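Local coordinates for protein rRNA adenine N-6-methyltransferase (Saccharopolyspora erythraea, PDB 6NVM) that dimethylates a single adenine of 23S rRNA at N6 using S-adenosyl-L-methionine, which lowers ribosome affinity for macrolide, lincosamide and streptogramin B antibiotics, at residues S236-C241 against S252-Y257; A264-G270 against R287-L292. All coordinates share one frame; numbering follows the deposited sequence.

Contact 1 of 2, residues S236-C241 against S252-Y257; sequences SMVELC and SLLRKY
Ser252 OG is gripped by several groups: as an acceptor it takes a bond from a water that also donates to Cys241 O, 2.7 Å from each oxygen, bridging the two segments where their backbones come nearest. The one proton of the hydroxyl is shared between Val245 O and Asn248 O in the connection between the helices. Next to this polar end, Leu240 has the largest buried surface of the contact. Leu240 CG is anti to the backbone N (chi1 171°), which sends the isobutyl group across the gap until Leu240 CD2 lies 3.4 Å from Ser252 O and 3.7 Å from Lys256 CB. The Lys256 chain bends at its last two torsions, and in one of two Ser236 conformers Lys256 NZ makes a weak 3.3 Å bond to Ser236 OG at the partly exposed margin. On the buried side, Leu253 CD2 sits 3.4 Å from Cys241 SG and 4.1 Å from Met237 CG, so one methyl meets both the sulfur and the Met237 chain. The contact joins consecutive helices 228-243 and 249-254 of the C-terminal helical domain; Met237 and Cys241 also touch helix 282-292, Leu253 and Tyr257 pack on Val262 of helix 259-269, and Val238 faces helix 183-188.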
ATOM      1  N   SER A 236      -1.153 -19.996  -2.674  0.69 39.55           N
ATOM      2  CA  SER A 236      -1.914 -21.091  -2.085  0.69 41.09           C
ATOM      3  C   SER A 236      -1.367 -21.470  -0.712  0.69 39.75           C
ATOM      4  O   SER A 236      -2.137 -21.786   0.202  0.69 39.61           O
ATOM      5  CB  SER A 236      -1.900 -22.296  -3.024  0.69 44.37           C
ATOM      6  OG  SER A 236      -2.600 -23.387  -2.460  0.69 48.31           O
ATOM      7  N   MET A 237      -0.043 -21.449  -0.550  0.69 38.34           N
ATOM      8  CA  MET A 237       0.554 -21.764   0.745  0.69 38.10           C
ATOM      9  C   MET A 237       0.172 -20.727   1.795  0.69 38.24           C
ATOM     10  O   MET A 237      -0.153 -21.080   2.935  0.69 37.93           O
ATOM     11  CB  MET A 237       2.076 -21.849   0.614  0.69 36.12           C
ATOM     12  CG  MET A 237       2.825 -22.056   1.940  0.69 36.75           C
ATOM     13  SD  MET A 237       4.541 -21.512   1.879  0.69 35.07           S
ATOM     14  CE  MET A 237       4.337 -19.728   1.765  0.69 35.10           C
ATOM     15  N   VAL A 238       0.232 -19.443   1.439  1.00 37.27           N
ATOM     16  CA  VAL A 238      -0.108 -18.388   2.389  1.00 38.10           C
ATOM     17  C   VAL A 238      -1.573 -18.492   2.785  1.00 42.44           C
ATOM     18  O   VAL A 238      -1.917 -18.429   3.972  1.00 46.25           O
ATOM     19  CB  VAL A 238       0.228 -17.008   1.796  1.00 36.47           C
ATOM     20  CG1 VAL A 238      -0.252 -15.897   2.717  1.00 39.36           C
ATOM     21  CG2 VAL A 238       1.733 -16.891   1.568  1.00 35.23           C
ATOM     22  N   GLU A 239      -2.456 -18.656   1.796  1.00 41.84           N
ATOM     23  CA  GLU A 239      -3.873 -18.860   2.081  1.00 47.25           C
ATOM     24  C   GLU A 239      -4.070 -20.012   3.058  1.00 47.58           C
ATOM     25  O   GLU A 239      -4.770 -19.877   4.066  1.00 50.07           O
ATOM     26  CB  GLU A 239      -4.636 -19.135   0.784  1.00 55.80           C
ATOM     27  CG  GLU A 239      -4.761 -17.939  -0.143  1.00 65.37           C
ATOM     28  CD  GLU A 239      -5.811 -16.942   0.316  1.00 73.48           C
ATOM     29  OE1 GLU A 239      -6.281 -17.046   1.470  1.00 76.36           O
ATOM     30  OE2 GLU A 239      -6.170 -16.053  -0.485  1.00 75.69           O
ATOM     31  N   LEU A 240      -3.447 -21.154   2.767  1.00 43.35           N
ATOM     32  CA  LEU A 240      -3.615 -22.340   3.599  1.00 42.43           C
ATOM     33  C   LEU A 240      -3.255 -22.062   5.053  1.00 41.04           C
ATOM     34  O   LEU A 240      -3.964 -22.491   5.970  1.00 40.52           O
ATOM     35  CB  LEU A 240      -2.759 -23.479   3.043  1.00 44.80           C
ATOM     36  CG  LEU A 240      -2.637 -24.738   3.898  1.00 50.50           C
ATOM     37  CD1 LEU A 240      -4.004 -25.357   4.144  1.00 55.25           C
ATOM     38  CD2 LEU A 240      -1.701 -25.727   3.217  1.00 51.02           C
ATOM     39  N   CYS A 241      -2.156 -21.350   5.286  1.00 41.83           N
ATOM     40  CA  CYS A 241      -1.676 -21.150   6.649  1.00 43.47           C
ATOM     41  C   CYS A 241      -2.493 -20.114   7.407  1.00 46.77           C
ATOM     42  O   CYS A 241      -2.625 -20.218   8.631  1.00 48.99           O
ATOM     43  CB  CYS A 241      -0.204 -20.736   6.632  1.00 40.43           C
ATOM     44  SG  CYS A 241       0.917 -22.035   6.067  1.00 38.07           S
ATOM     45  N   SER A 252      -1.310 -26.932   9.583  1.00 49.22           N
ATOM     46  CA  SER A 252      -1.869 -26.460   8.322  1.00 46.86           C
ATOM     47  C   SER A 252      -1.039 -26.950   7.142  1.00 47.10           C
ATOM     48  O   SER A 252      -1.578 -27.480   6.163  1.00 46.73           O
ATOM     49  CB  SER A 252      -1.948 -24.935   8.329  1.00 47.25           C
ATOM     50  OG  SER A 252      -2.622 -24.472   9.483  1.00 49.12           O
ATOM     51  N   LEU A 253       0.285 -26.787   7.221  1.00 46.90           N
ATOM     52  CA  LEU A 253       1.146 -27.212   6.120  1.00 45.32           C
ATOM     53  C   LEU A 253       1.059 -28.713   5.879  1.00 47.77           C
ATOM     54  O   LEU A 253       1.194 -29.165   4.736  1.00 47.24           O
ATOM     55  CB  LEU A 253       2.592 -26.813   6.402  1.00 37.27           C
ATOM     56  CG  LEU A 253       2.841 -25.306   6.394  1.00 32.17           C
ATOM     57  CD1 LEU A 253       4.235 -25.003   6.942  1.00 33.91           C
ATOM     58  CD2 LEU A 253       2.672 -24.753   4.988  1.00 31.97           C
ATOM     59  N   LEU A 254       0.848 -29.501   6.934  1.00 48.25           N
ATOM     60  CA  LEU A 254       0.766 -30.947   6.777  1.00 54.68           C
ATOM     61  C   LEU A 254      -0.445 -31.374   5.958  1.00 56.73           C
ATOM     62  O   LEU A 254      -0.454 -32.490   5.428  1.00 56.48           O
ATOM     63  CB  LEU A 254       0.732 -31.619   8.150  1.00 58.01           C
ATOM     64  CG  LEU A 254       2.042 -31.548   8.939  1.00 57.48           C
ATOM     65  CD1 LEU A 254       1.810 -31.913  10.396  1.00 57.44           C
ATOM     66  CD2 LEU A 254       3.096 -32.457   8.327  1.00 56.22           C
ATOM     67  N   ARG A 255      -1.463 -30.517   5.842  1.00 55.55           N
ATOM     68  CA  ARG A 255      -2.612 -30.830   4.999  1.00 59.80           C
ATOM     69  C   ARG A 255      -2.244 -30.878   3.522  1.00 58.00           C
ATOM     70  O   ARG A 255      -2.995 -31.455   2.730  1.00 59.45           O
ATOM     71  CB  ARG A 255      -3.727 -29.798   5.195  1.00 67.25           C
ATOM     72  CG  ARG A 255      -4.031 -29.420   6.639  1.00 77.75           C
ATOM     73  CD  ARG A 255      -4.427 -30.615   7.481  1.00 92.17           C
ATOM     74  NE  ARG A 255      -5.402 -30.245   8.505  1.00105.59           N
ATOM     75  CZ  ARG A 255      -5.657 -30.958   9.598  1.00116.98           C
ATOM     76  NH1 ARG A 255      -5.003 -32.087   9.834  1.00120.73           N
ATOM     77  NH2 ARG A 255      -6.567 -30.533  10.465  1.00121.63           N
ATOM     78  N   LYS A 256      -1.116 -30.280   3.136  1.00 56.48           N
ATOM     79  CA  LYS A 256      -0.708 -30.206   1.739  1.00 55.95           C
ATOM     80  C   LYS A 256       0.689 -30.747   1.470  1.00 56.38           C
ATOM     81  O   LYS A 256       0.957 -31.151   0.331  1.00 56.96           O
ATOM     82  CB  LYS A 256      -0.772 -28.752   1.243  1.00 55.84           C
ATOM     83  CG  LYS A 256      -0.389 -28.557  -0.224  1.00 59.03           C
ATOM     84  CD  LYS A 256      -0.238 -27.086  -0.577  1.00 61.35           C
ATOM     85  CE  LYS A 256      -1.575 -26.390  -0.786  1.00 65.40           C
ATOM     86  NZ  LYS A 256      -2.109 -26.606  -2.158  1.00 67.94           N
ATOM     87  N   TYR A 257       1.583 -30.772   2.456  1.00 56.35           N
ATOM     88  CA  TYR A 257       2.964 -31.154   2.211  1.00 54.93           C
ATOM     89  C   TYR A 257       3.382 -32.311   3.113  1.00 53.90           C
ATOM     90  O   TYR A 257       2.832 -32.476   4.204  1.00 51.14           O
ATOM     91  CB  TYR A 257       3.908 -29.970   2.448  1.00 50.29           C
ATOM     92  CG  TYR A 257       3.726 -28.827   1.481  1.00 45.48           C
ATOM     93  CD1 TYR A 257       2.946 -27.728   1.812  1.00 46.11           C
ATOM     94  CD2 TYR A 257       4.341 -28.842   0.238  1.00 44.98           C
ATOM     95  CE1 TYR A 257       2.786 -26.672   0.929  1.00 46.40           C
ATOM     96  CE2 TYR A 257       4.186 -27.799  -0.648  1.00 46.81           C
ATOM     97  CZ  TYR A 257       3.407 -26.716  -0.299  1.00 46.61           C
ATOM     98  OH  TYR A 257       3.259 -25.674  -1.185  1.00 48.78           O
TER
HETATM   99  O   HOH W   1      -1.708 -22.092  10.340  0.73 35.30           O

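Contact 2 of 2, residues A264-G270 against R287-L292; sequences AALDHAG and RLFERL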
ATOM      1  N   ALA A 264      11.660 -29.569   7.410  1.00 35.86           N
ATOM      2  CA  ALA A 264      12.831 -28.960   6.786  1.00 39.59           C
ATOM      3  C   ALA A 264      12.558 -27.511   6.392  1.00 32.92           C
ATOM      4  O   ALA A 264      13.448 -26.655   6.488  1.00 32.00           O
ATOM      5  CB  ALA A 264      13.255 -29.772   5.562  1.00 43.94           C
ATOM      6  N   ALA A 265      11.337 -27.224   5.932  1.00 32.71           N
ATOM      7  CA  ALA A 265      11.004 -25.876   5.474  1.00 34.34           C
ATOM      8  C   ALA A 265      10.892 -24.907   6.642  1.00 30.60           C
ATOM      9  O   ALA A 265      11.392 -23.779   6.576  1.00 28.81           O
ATOM     10  CB  ALA A 265       9.701 -25.902   4.679  1.00 34.30           C
ATOM     11  N   LEU A 266      10.212 -25.318   7.711  1.00 32.84           N
ATOM     12  CA  LEU A 266      10.147 -24.491   8.912  1.00 32.73           C
ATOM     13  C   LEU A 266      11.544 -24.138   9.405  1.00 31.12           C
ATOM     14  O   LEU A 266      11.845 -22.968   9.675  1.00 32.77           O
ATOM     15  CB  LEU A 266       9.352 -25.217   9.999  1.00 33.61           C
ATOM     16  CG  LEU A 266       7.856 -25.363   9.722  1.00 38.83           C
ATOM     17  CD1 LEU A 266       7.229 -26.347  10.704  1.00 40.53           C
ATOM     18  CD2 LEU A 266       7.150 -24.016   9.801  1.00 36.38           C
ATOM     19  N   ASP A 267      12.422 -25.139   9.509  1.00 29.90           N
ATOM     20  CA  ASP A 267      13.775 -24.882   9.986  1.00 28.60           C
ATOM     21  C   ASP A 267      14.524 -23.948   9.036  1.00 28.60           C
ATOM     22  O   ASP A 267      15.234 -23.040   9.477  1.00 29.41           O
ATOM     23  CB  ASP A 267      14.533 -26.200  10.157  1.00 28.97           C
ATOM     24  CG  ASP A 267      14.107 -26.976  11.405  1.00 34.69           C
ATOM     25  OD1 ASP A 267      13.251 -26.483  12.177  1.00 32.67           O
ATOM     26  OD2 ASP A 267      14.640 -28.088  11.620  1.00 35.09           O
ATOM     27  N   HIS A 268      14.380 -24.162   7.725  1.00 31.57           N
ATOM     28  CA  HIS A 268      15.025 -23.287   6.749  1.00 33.07           C
ATOM     29  C   HIS A 268      14.571 -21.843   6.921  1.00 31.59           C
ATOM     30  O   HIS A 268      15.382 -20.909   6.835  1.00 32.93           O
ATOM     31  CB  HIS A 268      14.725 -23.792   5.332  1.00 31.95           C
ATOM     32  CG  HIS A 268      15.318 -22.948   4.248  1.00 37.73           C
ATOM     33  ND1 HIS A 268      16.673 -22.717   4.144  1.00 39.51           N
ATOM     34  CD2 HIS A 268      14.740 -22.277   3.222  1.00 38.71           C
ATOM     35  CE1 HIS A 268      16.904 -21.938   3.100  1.00 39.64           C
ATOM     36  NE2 HIS A 268      15.748 -21.657   2.524  1.00 37.79           N
ATOM     37  N   ALA A 269      13.277 -21.637   7.170  1.00 32.26           N
ATOM     38  CA  ALA A 269      12.730 -20.302   7.343  1.00 33.52           C
ATOM     39  C   ALA A 269      12.993 -19.725   8.725  1.00 33.54           C
ATOM     40  O   ALA A 269      12.775 -18.525   8.926  1.00 33.11           O
ATOM     41  CB  ALA A 269      11.223 -20.319   7.081  1.00 35.95           C
ATOM     42  N   GLY A 270      13.463 -20.531   9.672  1.00 29.86           N
ATOM     43  CA  GLY A 270      13.616 -20.052  11.030  1.00 28.15           C
ATOM     44  C   GLY A 270      12.299 -19.841  11.742  1.00 32.08           C
ATOM     45  O   GLY A 270      12.195 -18.946  12.588  1.00 32.23           O
ATOM     46  N   ARG A 287      11.269 -17.882   2.379  1.00 30.29           N
ATOM     47  CA  ARG A 287      12.153 -19.014   2.644  1.00 31.63           C
ATOM     48  C   ARG A 287      11.355 -20.293   2.866  1.00 32.44           C
ATOM     49  O   ARG A 287      11.739 -21.366   2.387  1.00 30.91           O
ATOM     50  CB  ARG A 287      13.033 -18.718   3.858  1.00 32.16           C
ATOM     51  CG  ARG A 287      14.192 -17.764   3.570  1.00 36.18           C
ATOM     52  CD  ARG A 287      15.367 -18.021   4.517  1.00 42.95           C
ATOM     53  NE  ARG A 287      14.981 -17.853   5.915  1.00 46.95           N
ATOM     54  CZ  ARG A 287      14.933 -16.684   6.544  1.00 49.61           C
ATOM     55  NH1 ARG A 287      15.250 -15.564   5.905  1.00 50.48           N
ATOM     56  NH2 ARG A 287      14.566 -16.632   7.816  1.00 50.75           N
ATOM     57  N   LEU A 288      10.245 -20.197   3.598  1.00 29.32           N
ATOM     58  CA  LEU A 288       9.384 -21.356   3.808  1.00 29.59           C
ATOM     59  C   LEU A 288       8.932 -21.939   2.475  1.00 31.81           C
ATOM     60  O   LEU A 288       8.989 -23.155   2.261  1.00 30.62           O
ATOM     61  CB  LEU A 288       8.181 -20.954   4.666  1.00 31.87           C
ATOM     62  CG  LEU A 288       7.244 -22.051   5.176  1.00 39.86           C
ATOM     63  CD1 LEU A 288       7.942 -22.896   6.238  1.00 41.63           C
ATOM     64  CD2 LEU A 288       5.961 -21.431   5.731  1.00 44.42           C
ATOM     65  N   PHE A 289       8.475 -21.074   1.563  1.00 30.27           N
ATOM     66  CA  PHE A 289       7.995 -21.549   0.270  1.00 29.72           C
ATOM     67  C   PHE A 289       9.135 -22.124  -0.555  1.00 31.42           C
ATOM     68  O   PHE A 289       8.974 -23.153  -1.218  1.00 33.91           O
ATOM     69  CB  PHE A 289       7.311 -20.415  -0.494  1.00 29.99           C
ATOM     70  CG  PHE A 289       6.899 -20.806  -1.886  1.00 30.75           C
ATOM     71  CD1 PHE A 289       5.840 -21.675  -2.083  1.00 31.38           C
ATOM     72  CD2 PHE A 289       7.585 -20.328  -2.992  1.00 29.51           C
ATOM     73  CE1 PHE A 289       5.466 -22.055  -3.356  1.00 34.10           C
ATOM     74  CE2 PHE A 289       7.215 -20.705  -4.271  1.00 32.28           C
ATOM     75  CZ  PHE A 289       6.155 -21.572  -4.452  1.00 34.40           C
ATOM     76  N   GLU A 290      10.294 -21.463  -0.525  1.00 31.94           N
ATOM     77  CA  GLU A 290      11.458 -21.936  -1.262  1.00 36.78           C
ATOM     78  C   GLU A 290      11.734 -23.404  -0.966  1.00 37.80           C
ATOM     79  O   GLU A 290      11.896 -24.217  -1.880  1.00 40.30           O
ATOM     80  CB  GLU A 290      12.660 -21.069  -0.897  1.00 39.81           C
ATOM     81  CG  GLU A 290      13.964 -21.451  -1.569  1.00 45.82           C
ATOM     82  CD  GLU A 290      15.110 -20.540  -1.148  1.00 49.16           C
ATOM     83  OE1 GLU A 290      15.209 -20.213   0.061  1.00 47.03           O
ATOM     84  OE2 GLU A 290      15.898 -20.140  -2.029  1.00 50.41           O
ATOM     85  N   ARG A 291      11.791 -23.762   0.318  1.00 33.91           N
ATOM     86  CA  ARG A 291      12.098 -25.142   0.675  1.00 35.02           C
ATOM     87  C   ARG A 291      10.918 -26.062   0.394  1.00 37.82           C
ATOM     88  O   ARG A 291      11.105 -27.202  -0.047  1.00 39.64           O
ATOM     89  CB  ARG A 291      12.508 -25.229   2.147  1.00 37.33           C
ATOM     90  CG  ARG A 291      12.898 -26.636   2.602  1.00 42.05           C
ATOM     91  CD  ARG A 291      14.035 -27.221   1.756  1.00 46.72           C
ATOM     92  NE  ARG A 291      14.382 -28.577   2.175  1.00 51.31           N
ATOM     93  CZ  ARG A 291      13.735 -29.673   1.787  1.00 56.85           C
ATOM     94  NH1 ARG A 291      12.696 -29.585   0.963  1.00 57.24           N
ATOM     95  NH2 ARG A 291      14.126 -30.863   2.224  1.00 60.39           N
ATOM     96  N   LEU A 292       9.693 -25.595   0.644  1.00 34.38           N
ATOM     97  CA  LEU A 292       8.536 -26.442   0.380  1.00 36.60           C
ATOM     98  C   LEU A 292       8.380 -26.736  -1.103  1.00 38.75           C
ATOM     99  O   LEU A 292       7.923 -27.823  -1.472  1.00 37.87           O
ATOM    100  CB  LEU A 292       7.261 -25.792   0.906  1.00 36.45           C
ATOM    101  CG  LEU A 292       7.062 -25.837   2.419  1.00 39.47           C
ATOM    102  CD1 LEU A 292       5.802 -25.103   2.771  1.00 42.95           C
ATOM    103  CD2 LEU A 292       6.996 -27.272   2.929  1.00 38.43           C
TER
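His268, Arg291 and Arg287 bury the most surface where helices 259-269 and 282-292 of the C-terminal helical domain pack as an obliquely antiparallel pair, the axes of the short segments approaching to 7.8 Å with 143° between their directions. A chi1 of 179° swings the His268 ring away from its own backbone N and across to the opposing helix. His268 NE2 donates to Glu290 OE1 at 2.9 Å; the bond is nearly straight (N-H...O 171°) and the oxygen lies in the ring plane, yet the ring meets the carboxylate from above its plane. This fixes one edge of the imidazole, while Arg287 CD lies over one face, offset toward the rim. Arg287 binds the last-turn carbonyls of helix 259-269: Arg287 NE donates to His268 O at 3.2 Å and NH2 to Ala269 O at 2.8 Å, so adjacent carbonyls share one guanidinium. Gly270 closes that turn in a Schellman motif, its positive phi turning the chain away. Arg291 runs its aliphatic part along the small Ala265, whose CA is 3.5 Å from Arg291 CG. Leu288 packs among Ala265, Leu266 and Ala269, and the alanine surface lets the backbones draw close. Ala265 CB is pressed against Leu292 CG at 3.5 Å, tighter than usual, and Ala264 CB covers one face of the Arg291 guanidinium, 3.6 Å from Arg291 NH2.

Contacts 1 and 2 follow one another along the chain, their centres 13 Å apart, and share a single apolar core built from all four helices of the C-terminal domain. Three approaches document the join: Met237 CE lies 3.8 Å from Phe289 CB, and Leu292 CD1 is 3.9 Å from both Leu253 CD2 and Met237 SD. Tyr257 CE2 also comes within 3.8 Å of Leu292 O, which accepts a hydrogen bond from Arg261. Helix 282-292, one partner of contact 2, thus also covers the pairing of contact 1. Both contacts, centred about 25 and 26 Å from the centre of the chain, lie away from the predicted S-adenosyl-L-methionine site, which belongs to the Rossmann-like catalytic domain.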